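Local coordinates for protein WYL1 (Ruminococcus sp., PDB 6OAW) that probably modulates RNA targeting by the Type VI-D CRISPR-Cas effector as a WYL-domain accessory protein, at residues 62-74 with 84-97. Numbering follows the deposited sequence.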
loop_
_atom_site.group_PDB
_atom_site.type_symbol
_atom_site.label_atom_id
_atom_site.label_comp_id
_atom_site.label_asym_id
_atom_site.label_seq_id
_atom_site.Cartn_x
_atom_site.Cartn_y
_atom_site.Cartn_z
ATOM N N ILE B 62 9.992 -3.978 -17.166
ATOM C CA ILE B 62 10.040 -3.291 -15.846
ATOM C C ILE B 62 11.417 -2.635 -15.726
ATOM O O ILE B 62 11.472 -1.420 -15.461
ATOM C CB ILE B 62 9.775 -4.264 -14.693
ATOM C CG1 ILE B 62 8.339 -4.790 -14.729
ATOM C CG2 ILE B 62 10.094 -3.602 -13.354
ATOM C CD1 ILE B 62 8.074 -5.892 -13.738
ATOM N N PHE B 63 12.476 -3.424 -15.933
ATOM C CA PHE B 63 13.868 -2.947 -15.877
ATOM C C PHE B 63 14.027 -1.769 -16.837
ATOM O O PHE B 63 14.530 -0.757 -16.365
ATOM C CB PHE B 63 14.876 -4.057 -16.156
ATOM C CG PHE B 63 16.285 -3.577 -15.980
ATOM C CD1 PHE B 63 16.916 -2.888 -17.003
ATOM C CD2 PHE B 63 16.928 -3.732 -14.768
ATOM C CE1 PHE B 63 18.176 -2.361 -16.806
ATOM C CE2 PHE B 63 18.205 -3.227 -14.582
ATOM C CZ PHE B 63 18.826 -2.550 -15.604
ATOM N N ASP B 64 13.578 -1.863 -18.089
ATOM C CA ASP B 64 13.832 -0.847 -19.142
ATOM C C ASP B 64 13.158 0.467 -18.741
ATOM O O ASP B 64 13.811 1.554 -18.817
ATOM C CB ASP B 64 13.354 -1.298 -20.525
ATOM C CG ASP B 64 14.258 -2.340 -21.171
ATOM O OD1 ASP B 64 15.363 -2.557 -20.646
ATOM O OD2 ASP B 64 13.843 -2.933 -22.174
ATOM N N SER B 65 11.906 0.386 -18.306
ATOM C CA SER B 65 11.145 1.576 -17.877
ATOM C C SER B 65 11.816 2.250 -16.681
ATOM O O SER B 65 12.018 3.479 -16.736
ATOM C CB SER B 65 9.733 1.183 -17.600
ATOM O OG SER B 65 9.148 0.795 -18.822
ATOM N N ALA B 66 12.100 1.500 -15.623
ATOM C CA ALA B 66 12.661 2.053 -14.374
ATOM C C ALA B 66 14.031 2.674 -14.679
ATOM O O ALA B 66 14.325 3.742 -14.141
ATOM C CB ALA B 66 12.766 0.970 -13.330
ATOM N N TYR B 67 14.824 2.010 -15.518
ATOM C CA TYR B 67 16.213 2.386 -15.861
ATOM C C TYR B 67 16.214 3.711 -16.620
ATOM O O TYR B 67 16.990 4.627 -16.266
ATOM C CB TYR B 67 16.916 1.316 -16.695
ATOM C CG TYR B 67 18.267 1.738 -17.198
ATOM C CD1 TYR B 67 19.225 2.201 -16.306
ATOM C CD2 TYR B 67 18.593 1.715 -18.552
ATOM C CE1 TYR B 67 20.481 2.605 -16.736
ATOM C CE2 TYR B 67 19.844 2.126 -19.001
ATOM C CZ TYR B 67 20.788 2.567 -18.086
ATOM O OH TYR B 67 22.027 2.993 -18.462
ATOM N N ILE B 68 15.403 3.820 -17.658
ATOM C CA ILE B 68 15.415 5.020 -18.542
ATOM C C ILE B 68 14.958 6.250 -17.726
ATOM O O ILE B 68 15.528 7.342 -17.950
ATOM C CB ILE B 68 14.574 4.756 -19.803
ATOM C CG1 ILE B 68 15.007 5.592 -21.010
ATOM C CG2 ILE B 68 13.097 4.917 -19.490
ATOM N N ALA B 69 14.009 6.114 -16.789
ATOM C CA ALA B 69 13.585 7.249 -15.937
ATOM C C ALA B 69 14.777 7.689 -15.068
ATOM O O ALA B 69 15.001 8.927 -14.906
ATOM C CB ALA B 69 12.397 6.898 -15.095
ATOM N N SER B 70 15.531 6.734 -14.530
ATOM C CA SER B 70 16.704 7.046 -13.686
ATOM C C SER B 70 17.781 7.690 -14.566
ATOM O O SER B 70 18.274 8.756 -14.213
ATOM C CB SER B 70 17.200 5.835 -12.968
ATOM O OG SER B 70 18.297 6.170 -12.123
ATOM N N LEU B 71 18.112 7.083 -15.696
ATOM C CA LEU B 71 19.228 7.529 -16.571
ATOM C C LEU B 71 18.948 8.952 -17.071
ATOM O O LEU B 71 19.895 9.727 -17.195
ATOM C CB LEU B 71 19.376 6.552 -17.748
ATOM C CG LEU B 71 20.428 6.935 -18.788
ATOM C CD1 LEU B 71 21.834 6.780 -18.203
ATOM C CD2 LEU B 71 20.271 6.128 -20.066
ATOM N N LYS B 72 17.696 9.278 -17.367
ATOM C CA LYS B 72 17.332 10.538 -18.056
ATOM C C LYS B 72 16.751 11.539 -17.048
ATOM O O LYS B 72 16.178 12.536 -17.494
ATOM C CB LYS B 72 16.358 10.214 -19.193
ATOM C CG LYS B 72 16.929 9.315 -20.280
ATOM C CD LYS B 72 17.865 10.053 -21.188
ATOM C CE LYS B 72 18.347 9.221 -22.356
ATOM N NZ LYS B 72 19.558 9.812 -22.974
ATOM N N TYR B 73 16.915 11.302 -15.747
ATOM C CA TYR B 73 16.317 12.137 -14.675
ATOM C C TYR B 73 16.676 13.616 -14.853
ATOM O O TYR B 73 15.795 14.473 -14.672
ATOM C CB TYR B 73 16.750 11.648 -13.294
ATOM C CG TYR B 73 16.277 12.494 -12.139
ATOM C CD1 TYR B 73 14.954 12.484 -11.753
ATOM C CD2 TYR B 73 17.157 13.272 -11.410
ATOM C CE1 TYR B 73 14.518 13.230 -10.671
ATOM C CE2 TYR B 73 16.738 14.034 -10.326
ATOM C CZ TYR B 73 15.413 13.994 -9.947
ATOM O OH TYR B 73 14.968 14.719 -8.885
ATOM N N LYS B 74 17.916 13.927 -15.216
ATOM C CA LYS B 74 18.380 15.335 -15.387
ATOM C C LYS B 74 18.668 15.599 -16.875
ATOM O O LYS B 74 19.449 16.510 -17.195
ATOM C CB LYS B 74 19.612 15.604 -14.508
ATOM C CG LYS B 74 19.591 16.923 -13.733
ATOM C CD LYS B 74 18.372 17.125 -12.825
ATOM C CE LYS B 74 18.492 18.304 -11.874
ATOM N NZ LYS B 74 17.489 18.242 -10.783
ATOM N N ILE B 84 6.906 8.540 -14.699
ATOM C CA ILE B 84 7.541 7.189 -14.627
ATOM C C ILE B 84 8.216 7.070 -13.259
ATOM O O ILE B 84 9.025 7.899 -12.892
ATOM C CB ILE B 84 8.517 6.904 -15.780
ATOM C CG1 ILE B 84 7.893 7.110 -17.159
ATOM C CG2 ILE B 84 9.065 5.496 -15.653
ATOM C CD1 ILE B 84 6.699 6.250 -17.410
ATOM N N PRO B 85 7.828 6.096 -12.404
ATOM C CA PRO B 85 8.399 5.999 -11.062
ATOM C C PRO B 85 9.928 5.854 -11.063
ATOM O O PRO B 85 10.466 5.198 -11.950
ATOM C CB PRO B 85 7.731 4.761 -10.459
ATOM C CG PRO B 85 6.454 4.604 -11.242
ATOM C CD PRO B 85 6.740 5.122 -12.635
ATOM N N LEU B 86 10.567 6.478 -10.071
ATOM C CA LEU B 86 12.019 6.412 -9.806
ATOM C C LEU B 86 12.226 5.418 -8.666
ATOM O O LEU B 86 11.887 5.734 -7.548
ATOM C CB LEU B 86 12.513 7.824 -9.477
ATOM C CG LEU B 86 12.373 8.834 -10.625
ATOM C CD1 LEU B 86 12.561 10.256 -10.132
ATOM C CD2 LEU B 86 13.384 8.546 -11.725
ATOM N N LEU B 87 12.668 4.205 -8.985
ATOM C CA LEU B 87 12.867 3.128 -7.998
ATOM C C LEU B 87 14.087 3.464 -7.151
ATOM O O LEU B 87 15.102 3.892 -7.729
ATOM C CB LEU B 87 13.129 1.797 -8.706
ATOM C CG LEU B 87 11.963 1.136 -9.396
ATOM C CD1 LEU B 87 12.377 -0.252 -9.845
ATOM C CD2 LEU B 87 10.772 1.076 -8.448
ATOM N N ASN B 88 13.989 3.180 -5.857
ATOM C CA ASN B 88 15.078 3.247 -4.861
ATOM C C ASN B 88 16.242 2.348 -5.300
ATOM O O ASN B 88 17.355 2.712 -4.965
ATOM C CB ASN B 88 14.536 2.930 -3.475
ATOM C CG ASN B 88 13.596 4.011 -2.999
ATOM O OD1 ASN B 88 13.826 5.192 -3.264
ATOM N ND2 ASN B 88 12.528 3.628 -2.320
ATOM N N ALA B 89 16.015 1.283 -6.081
ATOM C CA ALA B 89 17.085 0.360 -6.535
ATOM C C ALA B 89 17.983 1.028 -7.579
ATOM O O ALA B 89 19.154 0.599 -7.694
ATOM C CB ALA B 89 16.517 -0.917 -7.090
ATOM N N PHE B 90 17.450 1.987 -8.336
ATOM C CA PHE B 90 18.241 2.807 -9.286
ATOM C C PHE B 90 18.822 4.008 -8.521
ATOM O O PHE B 90 18.147 4.585 -7.668
ATOM C CB PHE B 90 17.415 3.180 -10.519
ATOM C CG PHE B 90 17.233 2.010 -11.452
ATOM C CD1 PHE B 90 18.233 1.643 -12.353
ATOM C CD2 PHE B 90 16.093 1.213 -11.371
ATOM C CE1 PHE B 90 18.062 0.552 -13.199
ATOM C CE2 PHE B 90 15.932 0.125 -12.210
ATOM C CZ PHE B 90 16.903 -0.198 -13.126
ATOM N N VAL B 91 20.060 4.356 -8.842
ATOM C CA VAL B 91 20.931 5.191 -7.966
ATOM C C VAL B 91 21.295 6.487 -8.700
ATOM O O VAL B 91 21.335 7.507 -8.033
ATOM C CB VAL B 91 22.181 4.432 -7.477
ATOM C CG1 VAL B 91 22.883 5.201 -6.378
ATOM C CG2 VAL B 91 21.864 3.029 -6.976
ATOM N N GLU B 92 21.522 6.459 -10.014
ATOM C CA GLU B 92 21.832 7.669 -10.820
ATOM C C GLU B 92 20.915 8.849 -10.431
ATOM O O GLU B 92 21.431 9.922 -10.120
ATOM C CB GLU B 92 21.723 7.344 -12.302
ATOM C CG GLU B 92 21.933 8.549 -13.206
ATOM C CD GLU B 92 23.311 8.680 -13.773
ATOM O OE1 GLU B 92 24.090 9.522 -13.241
ATOM O OE2 GLU B 92 23.595 7.943 -14.747
ATOM N N TRP B 93 19.598 8.666 -10.436
ATOM C CA TRP B 93 18.668 9.780 -10.141
ATOM C C TRP B 93 18.935 10.292 -8.726
ATOM O O TRP B 93 18.721 11.502 -8.500
ATOM C CB TRP B 93 17.196 9.410 -10.352
ATOM C CG TRP B 93 16.618 8.481 -9.337
ATOM C CD1 TRP B 93 16.560 7.118 -9.427
ATOM C CD2 TRP B 93 15.907 8.832 -8.136
ATOM N NE1 TRP B 93 15.924 6.601 -8.333
ATOM C CE2 TRP B 93 15.498 7.627 -7.531
ATOM C CE3 TRP B 93 15.556 10.044 -7.516
ATOM C CZ2 TRP B 93 14.782 7.602 -6.334
ATOM C CZ3 TRP B 93 14.863 10.023 -6.321
ATOM C CH2 TRP B 93 14.483 8.814 -5.735
ATOM N N GLN B 94 19.302 9.404 -7.801
ATOM C CA GLN B 94 19.437 9.772 -6.371
ATOM C C GLN B 94 20.709 10.599 -6.212
ATOM O O GLN B 94 20.692 11.498 -5.391
ATOM C CB GLN B 94 19.431 8.562 -5.442
ATOM C CG GLN B 94 18.151 7.777 -5.557
ATOM C CD GLN B 94 18.072 6.674 -4.550
ATOM O OE1 GLN B 94 18.034 6.933 -3.351
ATOM N NE2 GLN B 94 17.971 5.444 -5.043
ATOM N N ILE B 95 21.722 10.364 -7.043
ATOM C CA ILE B 95 22.955 11.198 -7.079
ATOM C C ILE B 95 22.607 12.545 -7.711
ATOM O O ILE B 95 22.944 13.560 -7.109
ATOM C CB ILE B 95 24.106 10.490 -7.806
ATOM C CG1 ILE B 95 24.434 9.165 -7.117
ATOM C CG2 ILE B 95 25.323 11.393 -7.935
ATOM C CD1 ILE B 95 24.777 9.270 -5.645
ATOM N N GLU B 96 21.907 12.556 -8.839
ATOM C CA GLU B 96 21.559 13.798 -9.575
ATOM C C GLU B 96 20.580 14.673 -8.776
ATOM O O GLU B 96 20.577 15.883 -8.994
ATOM C CB GLU B 96 21.070 13.428 -10.967
ATOM C CG GLU B 96 22.242 12.997 -11.845
ATOM C CD GLU B 96 21.900 12.323 -13.147
ATOM O OE1 GLU B 96 20.700 12.024 -13.361
ATOM O OE2 GLU B 96 22.837 12.097 -13.931
ATOM N N GLU B 97 19.808 14.095 -7.863
ATOM C CA GLU B 97 18.846 14.827 -7.016
ATOM C C GLU B 97 19.594 15.676 -5.978
ATOM O O GLU B 97 19.017 16.609 -5.464
ATOM C CB GLU B 97 17.924 13.820 -6.321
ATOM C CG GLU B 97 16.853 14.453 -5.470
ATOM C CD GLU B 97 15.939 13.435 -4.805
ATOM O OE1 GLU B 97 16.449 12.523 -4.138
ATOM O OE2 GLU B 97 14.717 13.555 -4.962
#
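Phe90, Ser70 and Tyr73 carry a mainly apolar contact in which the C-terminal half of helix 55-71 packs against the loop at 84-91 and the short helix 92-96 that follows it. Phe90 lies flat on the helix backbone: Tyr67 CA stands over one face, 4.0 Å from the ring centroid, a CH-pi contact; the small Ala66 beside it lets the ring come close to the backbone, its CB touching Phe90 CE2 at 3.5 Å. The far rim of Phe90 points at the face of Phe63, a T-shaped pair with planes at 63°. Ala69, equally small, admits Ile84 CG2 and Leu86 CD2. Where the helices come together, Ser70 combines small size with a polar atom: its OG, turned away from its own backbone N (chi1 -178°), accepts a hydrogen bond from Trp93 N at 3.3 Å and meets the Trp93 ring at its edge. That indole is held in turn by NE1 bonding to Leu87 O (2.9 Å). Beyond the helix end, Tyr73 receives Trp93 CB over one face and Leu86 CD1 obliquely; a serine here would probably strip the cover from Trp93 CB and Leu86 CD1 and open a gap between the two segments. The two helix segments run nearly parallel, at 21°. Helix 151-156 meets Phe90 and Val91, helix 161-172 contributes Tyr169 against Phe63, and helix 104-122 packs on Val91 and Ile95.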